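Local coordinates for protein peptidoglycan glycosyltransferase (Burkholderia ambifaria, PDB 5UY7) that belongs to the penicillin-binding proteins, enzymes whose C-terminal domain has the fold shared with the beta-lactamases, at residues 304-309 and 325-330; 299-304 and 372-377; 289-294 and 312-317; 278-283 and 333-338. All blocks are in the same frame, centred on the assembly; numbering follows the deposited sequence.

Overall arrangement
All four contacts lie in the domain of the beta-lactamase clan, their centres 18 to 24 Å from the chain centre. Contacts 1 and 2, with centres about 11 Å apart, share one hairpin: its second strand meets helix 326-333, its turn helix 374-381, and A304 belongs to both. Contact 3, about 12 Å from contact 1 between centres, packs T294 against the start of helix 326-333 and V292 further along it. Contact 4, its centre about 16 Å from each of the other centres, joins the loop leaving that helix to helix 273-282; Q377 NE2 ties it to contact 2 through M336 O. The probable active site is approached most directly by contact 1, where N326 reaches K273.

Contact 1: residues 304-309 and 325-330; sequences APITDD and SNIGAT
D308 grips the start of helix 326-333, where what is probably the SxN motif of the penicillin-binding protein fold enters the helix with N326 as its asparagine. The buried side is tight. S325, the N-cap residue, carries OG anti to its backbone N (chi1 172°), where the hydroxyl accepts from G328 N at 2.8 Å and donates to D308 OD2 at 2.5 Å. The other carboxylate oxygen, D308 OD1, receives I327 N over 2.9 Å on its syn side, only 16° out of the carboxylate plane, along a nearly straight N-H line of 172°. With both oxygens engaged at a helix N-terminus, the negative charge of D308 is probably stabilised there.

Alongside this polar clamp, I306 supplies the apolar packing. Its CG2 lies 3.9 Å from I327 CG1, and its CD1 meets T330 CG2 tip to tip at 3.7 Å. T330 is itself steadied, since T330 OG1 and T330 N donate to N326 O from opposite faces of that carbonyl. Y382 and L301 add further cover around I306.

The opposite character appears at T307, an exposed residue whose CB points away from the helix. N326 ND2 makes only a weak bond to T307 O at 3.2 Å, while N326 OD1 has its principal partner in K273 NZ. Beside it a water accepts from T307 N at 3.1 Å and, weakly, from N326 ND2.

Contact 2: residues 299-304 and 372-377; sequences FVLDGA and WRRIEQ. With SO4 (sulfate ion), chain E.
A surface salt bridge between D302 and R374, backed by a small apolar patch, fastens the turn of the hairpin 298-301/304-307 to the first turn of helix 374-381. The pairing is bidentate and uses the side of the guanidinium: R374 NE donates to D302 OD2 at 3.0 Å with an angle of 172°, and R374 NH2 faces D302 OD1 at 2.5 Å, a value so short that it should be taken with caution. The carboxylate and guanidinium planes are 25° apart, close to coplanar. A bend in the arginine chain at chi3 (64°) brings this edge round to D302, and L301 CD1 lies over one face of the guanidinium, 3.9 Å from R374 NH2.

Beside the charged pair, I375 reaches back to the hairpin. Its CD1 touches A304 CB at 3.7 Å and, more loosely, L301 CD2 at 4.2 Å. Solvent adds a third link: one water donates to D302 OD2 at 2.9 Å and accepts from I375 N at 2.8 Å, and it also approaches a sulfate ion, probably from the crystallisation liquor, at a very short distance to be taken with equal caution. That sulfate sits at the helix start by R374 N, again at a distance too short to be trusted.

The helix start is also braced from within by E376 OE1, which accepts from R373 N, the N-cap backbone, and is in salt-bridge contact with R367. Reciprocal backbone bonds between L301 and A304 close a type I' turn, the hallmark of a tight two-residue beta-hairpin, here clipped to a helix N-terminus.

Contact 3: residues 289-294 and 312-317; sequences NTLVET and FGTLTV. With SO4 (sulfate ion), chain C.
V292 and L315 form the central pair of a short antiparallel two-stranded sheet. Among the backbone bonds, V292 N donates to L315 O at 2.7 Å, and L315 N returns a bond to V292 O at 2.9 Å. The ladder continues at one end with T294 N to G313 O, while at the other V317 N reaches T290 O only weakly. A sulfate ion, probably from the crystallisation liquor, is held beyond this end by N289 N, with T287 OG1 as a further partner.

Side-chain hydroxyls make the second group. In T294 the OG1 lies between the backbone N and the carbonyl carbon (chi1 76°), and it donates to G313 O at 2.7 Å, in the carbonyl plane on a lone pair; T294 N approaches the same oxygen from above that plane. A water donates to T294 OG1 at 2.8 Å and accepts from F312 N. E293 and T314 lie side by side on the other face of the sheet from V292 and L315. There T314 OG1 donates to E293 OE1 at 2.4 Å, an extremely short and therefore doubtful distance.

Apolar contacts are lighter. V292 CG2 lies 4.0 Å from V317 CG2, and L291 CD2 touches T316 CG2 at 4.0 Å. The face of V292 and L315 packs on V320 of helix 317-323.

An N-H and an O-H, both from T294, converge on G313 O, and with a water feeding the hydroxyl they imply a directional chain of polar bonds that pins T294 to G313.

Contact 4: residues 278-283 and 333-338; sequences SLALDL and AMTMRP
The sulfur of M336 is pressed against one flank of helix 273-282, where L279, A280 and L283 line it. M336 SD lies 3.5 Å from A280 N, a contact and not a hydrogen bond. L279 CG is 3.6 Å from M336 SD, with L279 CD2 equally near; A280 CB is 3.9 Å from the same sulfur, and L283 CD1 comes to 4.0 Å. L279 and A280 of the helix, with L283 just after it, thus meet SD along one flank, while the terminal methyl, M336 CE, lies 4.0 Å from A280 CB.

The torsions explain the reach. M336 runs extended through chi2 (178°) straight toward the helix, then bends at chi3 (-74°), which lays the methyl along the helix surface rather than into it. L279 answers obliquely, with its CG anti to its backbone N (chi1 -177°).

One shell further out, the loop carrying M336 is fixed by polar bonds. M336 N donates to A333 O at 3.0 Å in the type I turn from A333 to M336, and T335 OG1 is bonded to I332 O. T335 O has R285 NH1 as a partner, and Q377 NE2 bonds M336 O. M341 and M344 of helix 338-347 also touch L279.

The contact therefore joins the loop between helices 326-333 and 338-347 to the helix that begins at the lysine of the probable SxxK motif. Its chemistry is dispersive: a polarisable thioether among leucine and alanine carbons, with the directional bonds kept in the loop that delivers it.

Contact 1: residues 304-309 and 325-330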
loop_
_atom_site.group_PDB
_atom_site.type_symbol
_atom_site.label_atom_id
_atom_site.label_comp_id
_atom_site.label_asym_id
_atom_site.label_seq_id
_atom_site.Cartn_x
_atom_site.Cartn_y
_atom_site.Cartn_z
ATOM N N ALA A 304 -9.394 -25.023 -4.846
ATOM C CA ALA A 304 -9.111 -24.310 -3.608
ATOM C C ALA A 304 -10.126 -23.199 -3.381
ATOM O O ALA A 304 -10.572 -22.557 -4.340
ATOM C CB ALA A 304 -7.704 -23.712 -3.632
ATOM N N PRO A 305 -10.511 -22.960 -2.130
ATOM C CA PRO A 305 -11.524 -21.941 -1.855
ATOM C C PRO A 305 -10.913 -20.555 -1.757
ATOM O O PRO A 305 -9.881 -20.341 -1.113
ATOM C CB PRO A 305 -12.108 -22.385 -0.510
ATOM C CG PRO A 305 -10.953 -23.042 0.177
ATOM C CD PRO A 305 -10.134 -23.706 -0.915
ATOM N N ILE A 306 -11.570 -19.603 -2.410
ATOM C CA ILE A 306 -11.245 -18.191 -2.297
ATOM C C ILE A 306 -12.483 -17.497 -1.748
ATOM O O ILE A 306 -13.596 -17.735 -2.232
ATOM C CB ILE A 306 -10.811 -17.615 -3.654
ATOM C CG1 ILE A 306 -9.588 -18.399 -4.147
ATOM C CG2 ILE A 306 -10.490 -16.136 -3.527
ATOM C CD1 ILE A 306 -9.169 -18.091 -5.560
ATOM N N THR A 307 -12.298 -16.667 -0.722
ATOM C CA THR A 307 -13.403 -16.203 0.105
ATOM C C THR A 307 -13.351 -14.693 0.287
ATOM O O THR A 307 -12.279 -14.129 0.532
ATOM C CB THR A 307 -13.359 -16.885 1.480
ATOM O OG1 THR A 307 -13.382 -18.306 1.308
ATOM C CG2 THR A 307 -14.537 -16.464 2.328
ATOM N N ASP A 308 -14.512 -14.042 0.173
ATOM C CA ASP A 308 -14.668 -12.645 0.553
ATOM C C ASP A 308 -15.255 -12.550 1.957
ATOM O O ASP A 308 -15.793 -13.521 2.494
ATOM C CB ASP A 308 -15.564 -11.895 -0.436
ATOM C CG ASP A 308 -14.888 -11.647 -1.768
ATOM O OD1 ASP A 308 -13.683 -11.950 -1.897
ATOM O OD2 ASP A 308 -15.559 -11.119 -2.679
ATOM N N ASP A 309 -15.143 -11.358 2.550
ATOM C CA ASP A 309 -15.673 -11.143 3.896
ATOM C C ASP A 309 -17.192 -11.103 3.920
ATOM O O ASP A 309 -17.791 -11.241 4.991
ATOM C CB ASP A 309 -15.122 -9.843 4.483
ATOM C CG ASP A 309 -13.660 -9.949 4.852
ATOM O OD1 ASP A 309 -13.205 -11.074 5.147
ATOM O OD2 ASP A 309 -12.968 -8.910 4.847
ATOM N N SER A 325 -12.291 -7.131 -2.258
ATOM C CA SER A 325 -12.735 -8.478 -2.606
ATOM C C SER A 325 -11.554 -9.341 -3.055
ATOM O O SER A 325 -10.865 -9.003 -4.025
ATOM C CB SER A 325 -13.790 -8.387 -3.713
ATOM O OG SER A 325 -14.133 -9.672 -4.218
ATOM N N ASN A 326 -11.317 -10.456 -2.351
ATOM C CA ASN A 326 -10.349 -11.450 -2.818
ATOM C C ASN A 326 -10.798 -12.096 -4.117
ATOM O O ASN A 326 -9.976 -12.357 -5.005
ATOM C CB ASN A 326 -10.166 -12.557 -1.780
ATOM C CG ASN A 326 -9.388 -12.109 -0.575
ATOM O OD1 ASN A 326 -8.802 -11.031 -0.570
ATOM N ND2 ASN A 326 -9.358 -12.952 0.455
ATOM N N ILE A 327 -12.088 -12.415 -4.217
ATOM C CA ILE A 327 -12.605 -13.060 -5.423
ATOM C C ILE A 327 -12.485 -12.124 -6.619
ATOM O O ILE A 327 -12.101 -12.544 -7.720
ATOM C CB ILE A 327 -14.055 -13.516 -5.192
ATOM C CG1 ILE A 327 -14.073 -14.591 -4.107
ATOM C CG2 ILE A 327 -14.669 -14.053 -6.489
ATOM C CD1 ILE A 327 -15.441 -14.890 -3.584
ATOM N N GLY A 328 -12.815 -10.845 -6.426
ATOM C CA GLY A 328 -12.679 -9.892 -7.516
ATOM C C GLY A 328 -11.237 -9.719 -7.950
ATOM O O GLY A 328 -10.942 -9.637 -9.147
ATOM N N ALA A 329 -10.318 -9.647 -6.982
ATOM C CA ALA A 329 -8.902 -9.562 -7.326
ATOM C C ALA A 329 -8.461 -10.788 -8.112
ATOM O O ALA A 329 -7.722 -10.674 -9.099
ATOM C CB ALA A 329 -8.065 -9.409 -6.049
ATOM N N THR A 330 -8.918 -11.973 -7.690
ATOM C CA THR A 330 -8.559 -13.210 -8.373
ATOM C C THR A 330 -9.059 -13.210 -9.809
ATOM O O THR A 330 -8.314 -13.548 -10.734
ATOM C CB THR A 330 -9.133 -14.407 -7.615
ATOM O OG1 THR A 330 -8.509 -14.498 -6.330
ATOM C CG2 THR A 330 -8.903 -15.713 -8.400
HETATM O O HOH W 1 -9.397 -16.277 0.229
HETATM O O HOH W 2 -11.895 -10.878 0.640
#

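Contact 2: residues 299-304 and 372-377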
loop_
_atom_site.group_PDB
_atom_site.type_symbol
_atom_site.label_atom_id
_atom_site.label_comp_id
_atom_site.label_asym_id
_atom_site.label_seq_id
_atom_site.Cartn_x
_atom_site.Cartn_y
_atom_site.Cartn_z
ATOM N N PHE A 299 -15.785 -18.699 -3.779
ATOM C CA PHE A 299 -15.287 -19.060 -5.096
ATOM C C PHE A 299 -14.360 -20.259 -4.950
ATOM O O PHE A 299 -13.765 -20.473 -3.891
ATOM C CB PHE A 299 -14.564 -17.864 -5.743
ATOM C CG PHE A 299 -14.178 -18.073 -7.183
ATOM C CD1 PHE A 299 -15.129 -18.370 -8.144
ATOM C CD2 PHE A 299 -12.861 -17.900 -7.582
ATOM C CE1 PHE A 299 -14.767 -18.534 -9.473
ATOM C CE2 PHE A 299 -12.493 -18.060 -8.908
ATOM C CZ PHE A 299 -13.447 -18.377 -9.853
ATOM N N VAL A 300 -14.261 -21.057 -6.012
ATOM C CA VAL A 300 -13.360 -22.202 -6.041
ATOM C C VAL A 300 -12.500 -22.101 -7.289
ATOM O O VAL A 300 -13.020 -21.919 -8.395
ATOM C CB VAL A 300 -14.119 -23.544 -6.013
ATOM C CG1 VAL A 300 -13.135 -24.692 -6.090
ATOM C CG2 VAL A 300 -14.951 -23.650 -4.752
ATOM N N LEU A 301 -11.187 -22.203 -7.108
ATOM C CA LEU A 301 -10.230 -22.135 -8.208
ATOM C C LEU A 301 -9.302 -23.330 -8.086
ATOM O O LEU A 301 -8.560 -23.442 -7.105
ATOM C CB LEU A 301 -9.440 -20.828 -8.177
ATOM C CG LEU A 301 -8.406 -20.692 -9.294
ATOM C CD1 LEU A 301 -9.089 -20.769 -10.645
ATOM C CD2 LEU A 301 -7.654 -19.389 -9.160
ATOM N N ASP A 302 -9.354 -24.222 -9.075
ATOM C CA ASP A 302 -8.551 -25.444 -9.070
ATOM C C ASP A 302 -8.692 -26.190 -7.745
ATOM O O ASP A 302 -7.713 -26.647 -7.154
ATOM C CB ASP A 302 -7.087 -25.134 -9.377
ATOM C CG ASP A 302 -6.896 -24.592 -10.776
ATOM O OD1 ASP A 302 -7.756 -24.873 -11.638
ATOM O OD2 ASP A 302 -5.895 -23.886 -11.016
ATOM N N GLY A 303 -9.930 -26.302 -7.269
ATOM C CA GLY A 303 -10.220 -27.000 -6.037
ATOM C C GLY A 303 -9.977 -26.219 -4.764
ATOM O O GLY A 303 -10.328 -26.710 -3.684
ATOM N N ALA A 304 -9.394 -25.023 -4.846
ATOM C CA ALA A 304 -9.111 -24.310 -3.608
ATOM C C ALA A 304 -10.126 -23.199 -3.381
ATOM O O ALA A 304 -10.572 -22.557 -4.340
ATOM C CB ALA A 304 -7.704 -23.712 -3.632
ATOM N N TRP A 372 4.822 -20.523 -11.100
ATOM C CA TRP A 372 3.545 -20.226 -10.460
ATOM C C TRP A 372 2.484 -21.244 -10.854
ATOM O O TRP A 372 2.246 -21.478 -12.042
ATOM C CB TRP A 372 3.043 -18.833 -10.845
ATOM C CG TRP A 372 3.853 -17.683 -10.364
ATOM C CD1 TRP A 372 5.059 -17.724 -9.734
ATOM C CD2 TRP A 372 3.507 -16.299 -10.486
ATOM N NE1 TRP A 372 5.487 -16.444 -9.454
ATOM C CE2 TRP A 372 4.552 -15.554 -9.914
ATOM C CE3 TRP A 372 2.412 -15.619 -11.032
ATOM C CZ2 TRP A 372 4.532 -14.161 -9.865
ATOM C CZ3 TRP A 372 2.397 -14.244 -10.992
ATOM C CH2 TRP A 372 3.449 -13.526 -10.407
ATOM N N ARG A 373 1.834 -21.835 -9.858
ATOM C CA ARG A 373 0.570 -22.505 -10.113
ATOM C C ARG A 373 -0.528 -21.455 -10.245
ATOM O O ARG A 373 -0.397 -20.333 -9.756
ATOM C CB ARG A 373 0.237 -23.489 -8.991
ATOM N N ARG A 374 -1.615 -21.820 -10.931
ATOM C CA ARG A 374 -2.700 -20.863 -11.128
ATOM C C ARG A 374 -3.252 -20.371 -9.792
ATOM O O ARG A 374 -3.541 -19.175 -9.626
ATOM C CB ARG A 374 -3.802 -21.489 -11.986
ATOM C CG ARG A 374 -4.736 -20.458 -12.580
ATOM C CD ARG A 374 -5.544 -21.013 -13.741
ATOM N NE ARG A 374 -6.446 -22.083 -13.326
ATOM C CZ ARG A 374 -7.605 -22.346 -13.919
ATOM N NH1 ARG A 374 -8.006 -21.607 -14.945
ATOM N NH2 ARG A 374 -8.368 -23.339 -13.481
ATOM N N ILE A 375 -3.365 -21.268 -8.811
ATOM C CA ILE A 375 -3.829 -20.851 -7.493
ATOM C C ILE A 375 -2.829 -19.906 -6.832
ATOM O O ILE A 375 -3.217 -19.029 -6.051
ATOM C CB ILE A 375 -4.113 -22.088 -6.617
ATOM C CG1 ILE A 375 -4.800 -21.676 -5.316
ATOM C CG2 ILE A 375 -2.833 -22.849 -6.328
ATOM C CD1 ILE A 375 -6.089 -20.928 -5.536
ATOM N N GLU A 376 -1.535 -20.046 -7.139
ATOM C CA GLU A 376 -0.542 -19.143 -6.559
ATOM C C GLU A 376 -0.618 -17.756 -7.188
ATOM O O GLU A 376 -0.462 -16.741 -6.493
ATOM C CB GLU A 376 0.855 -19.747 -6.715
ATOM C CG GLU A 376 1.048 -20.992 -5.876
ATOM C CD GLU A 376 2.246 -21.815 -6.301
ATOM O OE1 GLU A 376 2.757 -21.606 -7.423
ATOM O OE2 GLU A 376 2.679 -22.673 -5.506
ATOM N N GLN A 377 -0.852 -17.686 -8.501
ATOM C CA GLN A 377 -1.140 -16.396 -9.120
ATOM C C GLN A 377 -2.348 -15.742 -8.459
ATOM O O GLN A 377 -2.353 -14.527 -8.209
ATOM C CB GLN A 377 -1.370 -16.568 -10.623
ATOM C CG GLN A 377 -1.705 -15.259 -11.335
ATOM C CD GLN A 377 -1.819 -15.424 -12.835
ATOM O OE1 GLN A 377 -1.371 -16.422 -13.392
ATOM N NE2 GLN A 377 -2.431 -14.446 -13.497
HETATM S S SO4 E . -1.530 -25.044 -12.424
HETATM O O1 SO4 E . -0.902 -24.272 -13.494
HETATM O O2 SO4 E . -1.926 -24.152 -11.339
HETATM O O3 SO4 E . -2.720 -25.715 -12.942
HETATM O O4 SO4 E . -0.587 -26.039 -11.919
HETATM O O HOH W 3 -3.541 -24.007 -9.407
#

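Contact 3: residues 289-294 and 312-317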
loop_
_atom_site.group_PDB
_atom_site.type_symbol
_atom_site.label_atom_id
_atom_site.label_comp_id
_atom_site.label_asym_id
_atom_site.label_seq_id
_atom_site.Cartn_x
_atom_site.Cartn_y
_atom_site.Cartn_z
ATOM N N ASN A 289 -15.087 0.458 -15.041
ATOM C CA ASN A 289 -16.484 0.063 -14.913
ATOM C C ASN A 289 -16.772 -1.329 -15.460
ATOM O O ASN A 289 -17.943 -1.700 -15.576
ATOM C CB ASN A 289 -17.390 1.090 -15.590
ATOM C CG ASN A 289 -17.329 2.434 -14.914
ATOM O OD1 ASN A 289 -17.095 3.459 -15.556
ATOM N ND2 ASN A 289 -17.512 2.436 -13.603
ATOM N N THR A 290 -15.738 -2.097 -15.797
ATOM C CA THR A 290 -15.925 -3.512 -16.095
ATOM C C THR A 290 -16.578 -4.217 -14.913
ATOM O O THR A 290 -16.201 -3.998 -13.761
ATOM C CB THR A 290 -14.579 -4.160 -16.411
ATOM O OG1 THR A 290 -14.064 -3.616 -17.634
ATOM C CG2 THR A 290 -14.717 -5.679 -16.534
ATOM N N LEU A 291 -17.564 -5.065 -15.205
ATOM C CA LEU A 291 -18.241 -5.815 -14.151
ATOM C C LEU A 291 -17.475 -7.088 -13.821
ATOM O O LEU A 291 -16.973 -7.781 -14.713
ATOM C CB LEU A 291 -19.665 -6.165 -14.569
ATOM C CG LEU A 291 -20.582 -4.969 -14.827
ATOM C CD1 LEU A 291 -21.997 -5.443 -15.110
ATOM C CD2 LEU A 291 -20.560 -4.000 -13.652
ATOM N N VAL A 292 -17.403 -7.396 -12.527
ATOM C CA VAL A 292 -16.744 -8.588 -12.002
ATOM C C VAL A 292 -17.735 -9.272 -11.072
ATOM O O VAL A 292 -18.178 -8.668 -10.086
ATOM C CB VAL A 292 -15.449 -8.242 -11.245
ATOM C CG1 VAL A 292 -14.737 -9.511 -10.780
ATOM C CG2 VAL A 292 -14.537 -7.382 -12.116
ATOM N N GLU A 293 -18.075 -10.520 -11.377
ATOM C CA GLU A 293 -19.067 -11.263 -10.607
ATOM C C GLU A 293 -18.386 -11.938 -9.423
ATOM O O GLU A 293 -17.543 -12.820 -9.614
ATOM C CB GLU A 293 -19.761 -12.307 -11.481
ATOM C CG GLU A 293 -20.420 -11.729 -12.727
ATOM C CD GLU A 293 -21.572 -10.778 -12.417
ATOM O OE1 GLU A 293 -22.056 -10.756 -11.262
ATOM O OE2 GLU A 293 -21.997 -10.051 -13.342
ATOM N N THR A 294 -18.751 -11.534 -8.204
ATOM C CA THR A 294 -18.237 -12.211 -7.021
ATOM C C THR A 294 -19.303 -12.999 -6.268
ATOM O O THR A 294 -18.960 -13.705 -5.310
ATOM C CB THR A 294 -17.556 -11.215 -6.059
ATOM O OG1 THR A 294 -18.539 -10.451 -5.343
ATOM C CG2 THR A 294 -16.630 -10.271 -6.820
ATOM N N PHE A 312 -20.593 -9.903 -1.953
ATOM C CA PHE A 312 -20.645 -8.581 -2.561
ATOM C C PHE A 312 -21.370 -8.555 -3.898
ATOM O O PHE A 312 -21.692 -7.466 -4.389
ATOM C CB PHE A 312 -19.225 -8.029 -2.736
ATOM C CG PHE A 312 -18.507 -7.779 -1.436
ATOM C CD1 PHE A 312 -19.035 -6.909 -0.493
ATOM C CD2 PHE A 312 -17.290 -8.390 -1.170
ATOM C CE1 PHE A 312 -18.372 -6.667 0.702
ATOM C CE2 PHE A 312 -16.614 -8.150 0.020
ATOM C CZ PHE A 312 -17.158 -7.288 0.960
ATOM N N GLY A 313 -21.632 -9.713 -4.499
ATOM C CA GLY A 313 -22.365 -9.731 -5.744
ATOM C C GLY A 313 -21.559 -9.165 -6.902
ATOM O O GLY A 313 -20.336 -9.303 -6.981
ATOM N N THR A 314 -22.271 -8.516 -7.821
ATOM C CA THR A 314 -21.642 -7.929 -8.994
ATOM C C THR A 314 -21.009 -6.598 -8.616
ATOM O O THR A 314 -21.689 -5.709 -8.090
ATOM C CB THR A 314 -22.663 -7.726 -10.111
ATOM O OG1 THR A 314 -23.365 -8.950 -10.347
ATOM C CG2 THR A 314 -21.958 -7.287 -11.390
ATOM N N LEU A 315 -19.711 -6.467 -8.875
ATOM C CA LEU A 315 -18.964 -5.256 -8.581
ATOM C C LEU A 315 -18.354 -4.713 -9.864
ATOM O O LEU A 315 -18.056 -5.467 -10.794
ATOM C CB LEU A 315 -17.837 -5.515 -7.571
ATOM C CG LEU A 315 -18.247 -6.029 -6.190
ATOM C CD1 LEU A 315 -17.017 -6.366 -5.354
ATOM C CD2 LEU A 315 -19.123 -4.985 -5.505
ATOM N N THR A 316 -18.163 -3.401 -9.915
ATOM C CA THR A 316 -17.229 -2.895 -10.910
ATOM C C THR A 316 -15.809 -3.185 -10.447
ATOM O O THR A 316 -15.567 -3.549 -9.296
ATOM C CB THR A 316 -17.378 -1.390 -11.108
ATOM O OG1 THR A 316 -17.117 -0.738 -9.854
ATOM C CG2 THR A 316 -18.780 -1.032 -11.595
ATOM N N VAL A 317 -14.851 -2.995 -11.359
ATOM C CA VAL A 317 -13.446 -3.093 -10.969
ATOM C C VAL A 317 -13.147 -2.122 -9.835
ATOM O O VAL A 317 -12.449 -2.465 -8.876
ATOM C CB VAL A 317 -12.547 -2.851 -12.195
ATOM C CG1 VAL A 317 -11.096 -2.584 -11.763
ATOM C CG2 VAL A 317 -12.615 -4.050 -13.124
HETATM S S SO4 C . -15.503 2.359 -18.709
HETATM O O1 SO4 C . -14.624 3.088 -19.619
HETATM O O2 SO4 C . -16.769 3.073 -18.553
HETATM O O3 SO4 C . -14.855 2.253 -17.403
HETATM O O4 SO4 C . -15.762 1.026 -19.252
HETATM O O HOH W 4 -18.288 -11.490 -2.773
#

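Contact 4: residues 278-283 and 333-338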
loop_
_atom_site.group_PDB
_atom_site.type_symbol
_atom_site.label_atom_id
_atom_site.label_comp_id
_atom_site.label_asym_id
_atom_site.label_seq_id
_atom_site.Cartn_x
_atom_site.Cartn_y
_atom_site.Cartn_z
ATOM N N SER A 278 -4.316 -2.132 -10.973
ATOM C CA SER A 278 -3.514 -1.232 -11.801
ATOM C C SER A 278 -3.005 -1.936 -13.053
ATOM O O SER A 278 -3.093 -1.399 -14.165
ATOM C CB SER A 278 -2.328 -0.680 -11.006
ATOM O OG SER A 278 -2.744 0.198 -9.977
ATOM N N LEU A 279 -2.450 -3.138 -12.890
ATOM C CA LEU A 279 -1.873 -3.815 -14.048
ATOM C C LEU A 279 -2.944 -4.196 -15.063
ATOM O O LEU A 279 -2.747 -4.017 -16.268
ATOM C CB LEU A 279 -1.090 -5.055 -13.601
ATOM C CG LEU A 279 -0.372 -5.794 -14.731
ATOM C CD1 LEU A 279 0.662 -4.905 -15.422
ATOM C CD2 LEU A 279 0.267 -7.066 -14.180
ATOM N N ALA A 280 -4.088 -4.717 -14.602
ATOM C CA ALA A 280 -5.143 -5.094 -15.545
ATOM C C ALA A 280 -5.682 -3.881 -16.298
ATOM O O ALA A 280 -6.002 -3.972 -17.492
ATOM C CB ALA A 280 -6.268 -5.819 -14.805
ATOM N N LEU A 281 -5.799 -2.737 -15.621
ATOM C CA LEU A 281 -6.146 -1.502 -16.328
ATOM C C LEU A 281 -5.073 -1.132 -17.346
ATOM O O LEU A 281 -5.378 -0.802 -18.501
ATOM C CB LEU A 281 -6.328 -0.355 -15.328
ATOM C CG LEU A 281 -7.508 -0.504 -14.367
ATOM C CD1 LEU A 281 -7.413 0.556 -13.268
ATOM C CD2 LEU A 281 -8.811 -0.338 -15.153
ATOM N N ASP A 282 -3.804 -1.176 -16.926
ATOM C CA ASP A 282 -2.710 -0.740 -17.783
ATOM C C ASP A 282 -2.583 -1.623 -19.019
ATOM O O ASP A 282 -2.225 -1.141 -20.102
ATOM C CB ASP A 282 -1.404 -0.744 -16.987
ATOM C CG ASP A 282 -0.524 0.450 -17.291
ATOM O OD1 ASP A 282 -1.044 1.589 -17.316
ATOM O OD2 ASP A 282 0.687 0.241 -17.502
ATOM N N LEU A 283 -2.852 -2.921 -18.871
ATOM C CA LEU A 283 -2.814 -3.851 -19.994
ATOM C C LEU A 283 -4.090 -3.824 -20.818
ATOM O O LEU A 283 -4.191 -4.581 -21.792
ATOM C CB LEU A 283 -2.551 -5.273 -19.487
ATOM C CG LEU A 283 -1.171 -5.457 -18.858
ATOM C CD1 LEU A 283 -1.000 -6.849 -18.259
ATOM C CD2 LEU A 283 -0.106 -5.195 -19.915
ATOM N N ALA A 333 -7.058 -10.942 -11.833
ATOM C CA ALA A 333 -5.736 -11.520 -12.052
ATOM C C ALA A 333 -5.757 -12.590 -13.134
ATOM O O ALA A 333 -4.769 -12.751 -13.861
ATOM C CB ALA A 333 -5.199 -12.118 -10.749
ATOM N N MET A 334 -6.858 -13.332 -13.257
ATOM C CA MET A 334 -6.909 -14.406 -14.242
ATOM C C MET A 334 -6.982 -13.901 -15.681
ATOM O O MET A 334 -6.831 -14.708 -16.603
ATOM C CB MET A 334 -8.088 -15.335 -13.935
ATOM C CG MET A 334 -7.934 -16.108 -12.626
ATOM S SD MET A 334 -6.513 -17.229 -12.606
ATOM C CE MET A 334 -5.351 -16.310 -11.613
ATOM N N THR A 335 -7.192 -12.599 -15.892
ATOM C CA THR A 335 -7.073 -12.012 -17.218
ATOM C C THR A 335 -5.628 -11.762 -17.617
ATOM O O THR A 335 -5.388 -11.294 -18.732
ATOM C CB THR A 335 -7.850 -10.688 -17.313
ATOM O OG1 THR A 335 -7.162 -9.666 -16.584
ATOM C CG2 THR A 335 -9.263 -10.837 -16.760
ATOM N N MET A 336 -4.666 -12.060 -16.743
ATOM C CA MET A 336 -3.266 -11.761 -17.005
ATOM C C MET A 336 -2.422 -13.019 -16.879
ATOM O O MET A 336 -2.855 -14.033 -16.326
ATOM C CB MET A 336 -2.774 -10.661 -16.053
ATOM C CG MET A 336 -3.574 -9.378 -16.243
ATOM S SD MET A 336 -3.075 -8.082 -15.105
ATOM C CE MET A 336 -3.797 -8.672 -13.580
ATOM N N ARG A 337 -1.218 -12.956 -17.451
ATOM C CA ARG A 337 -0.274 -14.064 -17.443
ATOM C C ARG A 337 0.684 -13.918 -16.270
ATOM O O ARG A 337 0.965 -12.802 -15.831
ATOM C CB ARG A 337 0.527 -14.097 -18.739
ATOM N N PRO A 338 1.202 -15.038 -15.761
ATOM C CA PRO A 338 2.218 -14.956 -14.696
ATOM C C PRO A 338 3.379 -14.039 -15.038
ATOM O O PRO A 338 3.785 -13.224 -14.199
ATOM C CB PRO A 338 2.665 -16.418 -14.551
ATOM C CG PRO A 338 1.456 -17.199 -14.912
ATOM C CD PRO A 338 0.777 -16.424 -16.016
#